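Local structure of thioesterase domain-containing protein (Pyrococcus horikoshii, 1IXL) at residues G44-A58 with V75-A89. The protein is of unknown function but has a hot-dog fold and may hydrolyse acyl-CoA thioesters, as relatives of its family do. Numbering follows the deposited sequence.
Sequences GLVHGGFTFGLADYA and VRFTKPVKVGDKLVA
The methyl of A89 is the bump that the helix 48-58 closes over. L54 brings its CG to 3.6 Å from A89 CB, and A58 CB lies 3.8 Å from the same methyl. The L54 CG stands anti to the backbone N (chi1 161°), which sets it over that methyl, and CD2 goes on to L87 CB. T51 OG1 lies between V81 CG2 (4.0 Å) and L87 CD1 (4.1 Å). G48 has no side chain, and the edge of the F77 ring lies against it, with CE2 3.5 Å from G48 O, which is in the ring plane. The side chains of F52 and V75 cross at about a right angle, with F52 CD1 4.0 Å from V75 CG1. This is the hot-dog fold: the helix is the sausage, wrapped by the antiparallel sheet to which strands 68-77 and 86-97 belong. V105, V107 and F119 also touch A55. Ahead of the helix the backbones of L45 and K82 form a single bridge. V83 N donates to G44 O in its carbonyl plane, and V46 N donates to V81 O at 2.8 Å. V46 pushes CG2 against V83 CG2 and CB against V81 CG1. A water joins V46 O to V81 N.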
loop_
_atom_site.group_PDB
_atom_site.type_symbol
_atom_site.label_atom_id
_atom_site.label_comp_id
_atom_site.label_asym_id
_atom_site.label_seq_id
_atom_site.Cartn_x
_atom_site.Cartn_y
_atom_site.Cartn_z
ATOM N N GLY A 44 1.966 22.828 2.496
ATOM C CA GLY A 44 2.658 21.565 2.314
ATOM C C GLY A 44 1.841 20.317 2.595
ATOM O O GLY A 44 2.404 19.244 2.780
ATOM N N LEU A 45 0.522 20.451 2.635
ATOM C CA LEU A 45 -0.329 19.305 2.900
ATOM C C LEU A 45 -0.272 18.328 1.718
ATOM O O LEU A 45 -0.493 18.710 0.572
ATOM C CB LEU A 45 -1.770 19.765 3.158
ATOM C CG LEU A 45 -2.848 18.703 3.381
ATOM C CD1 LEU A 45 -2.533 17.894 4.646
ATOM C CD2 LEU A 45 -4.210 19.390 3.512
ATOM N N VAL A 46 0.066 17.075 2.012
ATOM C CA VAL A 46 0.144 16.033 0.996
ATOM C C VAL A 46 -1.238 15.456 0.694
ATOM O O VAL A 46 -2.016 15.145 1.590
ATOM C CB VAL A 46 1.087 14.891 1.443
ATOM C CG1 VAL A 46 1.012 13.721 0.428
ATOM C CG2 VAL A 46 2.522 15.422 1.527
ATOM N N HIS A 47 -1.548 15.316 -0.583
ATOM C CA HIS A 47 -2.844 14.777 -0.965
ATOM C C HIS A 47 -2.994 13.333 -0.490
ATOM O O HIS A 47 -2.090 12.519 -0.664
ATOM C CB HIS A 47 -3.003 14.860 -2.488
ATOM C CG HIS A 47 -4.387 14.556 -2.961
ATOM N ND1 HIS A 47 -5.507 15.130 -2.404
ATOM C CD2 HIS A 47 -4.830 13.746 -3.954
ATOM C CE1 HIS A 47 -6.583 14.687 -3.035
ATOM N NE2 HIS A 47 -6.196 13.844 -3.979
ATOM N N GLY A 48 -4.150 13.020 0.097
ATOM C CA GLY A 48 -4.414 11.681 0.603
ATOM C C GLY A 48 -4.375 10.600 -0.466
ATOM O O GLY A 48 -4.249 9.405 -0.161
ATOM N N GLY A 49 -4.477 11.009 -1.727
ATOM C CA GLY A 49 -4.423 10.023 -2.794
ATOM C C GLY A 49 -3.076 9.321 -2.822
ATOM O O GLY A 49 -2.977 8.141 -3.177
ATOM N N PHE A 50 -2.014 10.032 -2.457
ATOM C CA PHE A 50 -0.699 9.396 -2.466
ATOM C C PHE A 50 -0.535 8.413 -1.308
ATOM O O PHE A 50 0.012 7.323 -1.475
ATOM C CB PHE A 50 0.388 10.478 -2.467
ATOM C CG PHE A 50 0.380 11.312 -3.722
ATOM C CD1 PHE A 50 0.854 10.783 -4.920
ATOM C CD2 PHE A 50 -0.185 12.582 -3.728
ATOM C CE1 PHE A 50 0.762 11.499 -6.102
ATOM C CE2 PHE A 50 -0.284 13.311 -4.905
ATOM C CZ PHE A 50 0.188 12.775 -6.098
ATOM N N THR A 51 -1.038 8.808 -0.148
ATOM C CA THR A 51 -0.993 7.968 1.035
ATOM C C THR A 51 -1.797 6.698 0.776
ATOM O O THR A 51 -1.383 5.579 1.152
ATOM C CB THR A 51 -1.595 8.704 2.221
ATOM O OG1 THR A 51 -0.940 9.964 2.357
ATOM C CG2 THR A 51 -1.402 7.889 3.500
ATOM N N PHE A 52 -2.950 6.865 0.133
ATOM C CA PHE A 52 -3.794 5.713 -0.216
ATOM C C PHE A 52 -3.069 4.825 -1.231
ATOM O O PHE A 52 -3.100 3.601 -1.121
ATOM C CB PHE A 52 -5.127 6.175 -0.827
ATOM C CG PHE A 52 -6.006 5.033 -1.324
ATOM C CD1 PHE A 52 -7.004 4.500 -0.517
ATOM C CD2 PHE A 52 -5.818 4.497 -2.591
ATOM C CE1 PHE A 52 -7.812 3.434 -0.974
ATOM C CE2 PHE A 52 -6.613 3.426 -3.068
ATOM C CZ PHE A 52 -7.614 2.896 -2.252
ATOM N N GLY A 53 -2.422 5.450 -2.219
ATOM C CA GLY A 53 -1.722 4.687 -3.234
ATOM C C GLY A 53 -0.657 3.836 -2.578
ATOM O O GLY A 53 -0.483 2.670 -2.918
ATOM N N LEU A 54 0.085 4.427 -1.644
ATOM C CA LEU A 54 1.107 3.653 -0.939
ATOM C C LEU A 54 0.468 2.475 -0.200
ATOM O O LEU A 54 0.953 1.334 -0.286
ATOM C CB LEU A 54 1.874 4.540 0.057
ATOM C CG LEU A 54 2.658 3.828 1.175
ATOM C CD1 LEU A 54 3.797 3.004 0.590
ATOM C CD2 LEU A 54 3.222 4.865 2.142
ATOM N N ALA A 55 -0.608 2.725 0.534
ATOM C CA ALA A 55 -1.254 1.619 1.258
ATOM C C ALA A 55 -1.779 0.525 0.309
ATOM O O ALA A 55 -1.662 -0.671 0.590
ATOM C CB ALA A 55 -2.398 2.150 2.129
ATOM N N ASP A 56 -2.368 0.954 -0.804
ATOM C CA ASP A 56 -2.925 0.055 -1.841
ATOM C C ASP A 56 -1.804 -0.882 -2.348
ATOM O O ASP A 56 -1.973 -2.100 -2.433
ATOM C CB ASP A 56 -3.470 0.942 -2.989
ATOM C CG ASP A 56 -4.021 0.149 -4.185
ATOM O OD1 ASP A 56 -3.825 -1.089 -4.267
ATOM O OD2 ASP A 56 -4.648 0.803 -5.066
ATOM N N TYR A 57 -0.659 -0.297 -2.681
ATOM C CA TYR A 57 0.480 -1.059 -3.172
ATOM C C TYR A 57 0.974 -2.063 -2.127
ATOM O O TYR A 57 1.297 -3.195 -2.475
ATOM C CB TYR A 57 1.602 -0.077 -3.610
ATOM C CG TYR A 57 2.905 -0.674 -4.171
ATOM C CD1 TYR A 57 2.900 -1.811 -4.997
ATOM C CD2 TYR A 57 4.127 -0.013 -3.977
ATOM C CE1 TYR A 57 4.067 -2.259 -5.613
ATOM C CE2 TYR A 57 5.301 -0.443 -4.594
ATOM C CZ TYR A 57 5.264 -1.568 -5.421
ATOM O OH TYR A 57 6.397 -1.954 -6.102
ATOM N N ALA A 58 1.025 -1.670 -0.850
ATOM C CA ALA A 58 1.475 -2.592 0.182
ATOM C C ALA A 58 0.539 -3.808 0.252
ATOM O O ALA A 58 0.977 -4.966 0.416
ATOM C CB ALA A 58 1.531 -1.873 1.559
ATOM N N VAL A 75 -11.037 3.249 4.071
ATOM C CA VAL A 75 -9.878 3.826 4.745
ATOM C C VAL A 75 -10.266 5.030 5.588
ATOM O O VAL A 75 -11.272 5.699 5.326
ATOM C CB VAL A 75 -8.793 4.274 3.742
ATOM C CG1 VAL A 75 -8.252 3.057 2.957
ATOM C CG2 VAL A 75 -9.364 5.336 2.784
ATOM N N ARG A 76 -9.472 5.278 6.618
ATOM C CA ARG A 76 -9.666 6.417 7.511
ATOM C C ARG A 76 -8.324 7.116 7.536
ATOM O O ARG A 76 -7.279 6.477 7.742
ATOM C CB ARG A 76 -9.990 5.971 8.946
ATOM C CG ARG A 76 -11.349 5.341 9.121
ATOM C CD ARG A 76 -11.502 4.720 10.505
ATOM N NE ARG A 76 -12.722 3.919 10.569
ATOM C CZ ARG A 76 -13.933 4.431 10.763
ATOM N NH1 ARG A 76 -14.077 5.744 10.923
ATOM N NH2 ARG A 76 -14.997 3.634 10.780
ATOM N N PHE A 77 -8.338 8.416 7.300
ATOM C CA PHE A 77 -7.108 9.181 7.330
ATOM C C PHE A 77 -7.104 9.708 8.756
ATOM O O PHE A 77 -7.983 10.458 9.148
ATOM C CB PHE A 77 -7.180 10.308 6.306
ATOM C CG PHE A 77 -7.239 9.814 4.883
ATOM C CD1 PHE A 77 -8.421 9.275 4.365
ATOM C CD2 PHE A 77 -6.121 9.866 4.078
ATOM C CE1 PHE A 77 -8.471 8.796 3.051
ATOM C CE2 PHE A 77 -6.159 9.387 2.752
ATOM C CZ PHE A 77 -7.342 8.853 2.252
ATOM N N THR A 78 -6.115 9.306 9.527
ATOM C CA THR A 78 -6.072 9.662 10.940
ATOM C C THR A 78 -5.246 10.893 11.297
ATOM O O THR A 78 -5.539 11.573 12.290
ATOM C CB THR A 78 -5.583 8.447 11.747
ATOM O OG1 THR A 78 -4.297 8.050 11.268
ATOM C CG2 THR A 78 -6.537 7.260 11.543
ATOM N N LYS A 79 -4.220 11.168 10.505
ATOM C CA LYS A 79 -3.346 12.343 10.720
ATOM C C LYS A 79 -2.917 12.915 9.379
ATOM O O LYS A 79 -2.652 12.158 8.446
ATOM C CB LYS A 79 -2.083 11.962 11.481
ATOM C CG LYS A 79 -2.281 11.607 12.935
ATOM C CD LYS A 79 -0.919 11.310 13.551
ATOM C CE LYS A 79 -0.936 11.481 15.064
ATOM N NZ LYS A 79 -1.909 10.551 15.691
ATOM N N PRO A 80 -2.833 14.258 9.264
ATOM C CA PRO A 80 -2.426 14.885 8.008
ATOM C C PRO A 80 -0.967 14.588 7.702
ATOM O O PRO A 80 -0.150 14.456 8.607
ATOM C CB PRO A 80 -2.686 16.370 8.265
ATOM C CG PRO A 80 -2.335 16.504 9.754
ATOM C CD PRO A 80 -3.034 15.274 10.322
ATOM N N VAL A 81 -0.636 14.470 6.421
ATOM C CA VAL A 81 0.735 14.184 6.022
ATOM C C VAL A 81 1.294 15.441 5.373
ATOM O O VAL A 81 0.622 16.090 4.571
ATOM C CB VAL A 81 0.785 12.984 5.014
ATOM C CG1 VAL A 81 2.185 12.828 4.427
ATOM C CG2 VAL A 81 0.382 11.706 5.724
ATOM N N LYS A 82 2.526 15.783 5.728
ATOM C CA LYS A 82 3.165 16.983 5.205
ATOM C C LYS A 82 4.343 16.628 4.308
ATOM O O LYS A 82 5.039 15.654 4.564
ATOM C CB LYS A 82 3.607 17.861 6.396
ATOM C CG LYS A 82 4.980 18.473 6.276
ATOM C CD LYS A 82 5.402 19.192 7.564
ATOM C CE LYS A 82 4.648 20.491 7.750
ATOM N NZ LYS A 82 4.914 21.455 6.637
ATOM N N VAL A 83 4.562 17.393 3.243
ATOM C CA VAL A 83 5.689 17.113 2.344
ATOM C C VAL A 83 6.953 16.996 3.177
ATOM O O VAL A 83 7.193 17.823 4.052
ATOM C CB VAL A 83 5.903 18.233 1.306
ATOM C CG1 VAL A 83 7.299 18.109 0.684
ATOM C CG2 VAL A 83 4.839 18.144 0.224
ATOM N N GLY A 84 7.754 15.971 2.906
ATOM C CA GLY A 84 8.958 15.762 3.688
ATOM C C GLY A 84 8.784 14.592 4.643
ATOM O O GLY A 84 9.770 14.037 5.128
ATOM N N ASP A 85 7.538 14.226 4.937
ATOM C CA ASP A 85 7.285 13.082 5.809
ATOM C C ASP A 85 7.715 11.827 5.055
ATOM O O ASP A 85 7.586 11.748 3.837
ATOM C CB ASP A 85 5.783 12.939 6.154
ATOM C CG ASP A 85 5.277 14.009 7.107
ATOM O OD1 ASP A 85 6.090 14.805 7.637
ATOM O OD2 ASP A 85 4.052 14.038 7.342
ATOM N N LYS A 86 8.247 10.860 5.787
ATOM C CA LYS A 86 8.640 9.586 5.216
ATOM C C LYS A 86 7.568 8.664 5.784
ATOM O O LYS A 86 7.347 8.642 7.010
ATOM C CB LYS A 86 10.007 9.142 5.729
ATOM C CG LYS A 86 10.401 7.745 5.262
ATOM C CD LYS A 86 11.415 7.121 6.204
ATOM C CE LYS A 86 11.368 5.609 6.131
ATOM N NZ LYS A 86 11.554 5.166 4.727
ATOM N N LEU A 87 6.899 7.923 4.912
ATOM C CA LEU A 87 5.825 7.032 5.338
ATOM C C LEU A 87 6.149 5.566 5.110
ATOM O O LEU A 87 6.850 5.232 4.163
ATOM C CB LEU A 87 4.536 7.352 4.566
ATOM C CG LEU A 87 4.059 8.814 4.502
ATOM C CD1 LEU A 87 2.781 8.899 3.630
ATOM C CD2 LEU A 87 3.776 9.342 5.916
ATOM N N VAL A 88 5.636 4.705 5.987
ATOM C CA VAL A 88 5.823 3.265 5.836
ATOM C C VAL A 88 4.469 2.556 5.984
ATOM O O VAL A 88 3.824 2.637 7.016
ATOM C CB VAL A 88 6.777 2.659 6.886
ATOM C CG1 VAL A 88 6.901 1.138 6.651
ATOM C CG2 VAL A 88 8.145 3.322 6.812
ATOM N N ALA A 89 4.052 1.856 4.942
ATOM C CA ALA A 89 2.803 1.124 4.992
ATOM C C ALA A 89 3.110 -0.336 5.346
ATOM O O ALA A 89 4.002 -0.935 4.753
ATOM C CB ALA A 89 2.115 1.208 3.637
HETATM O O HOH W 1 -2.451 14.210 4.291
#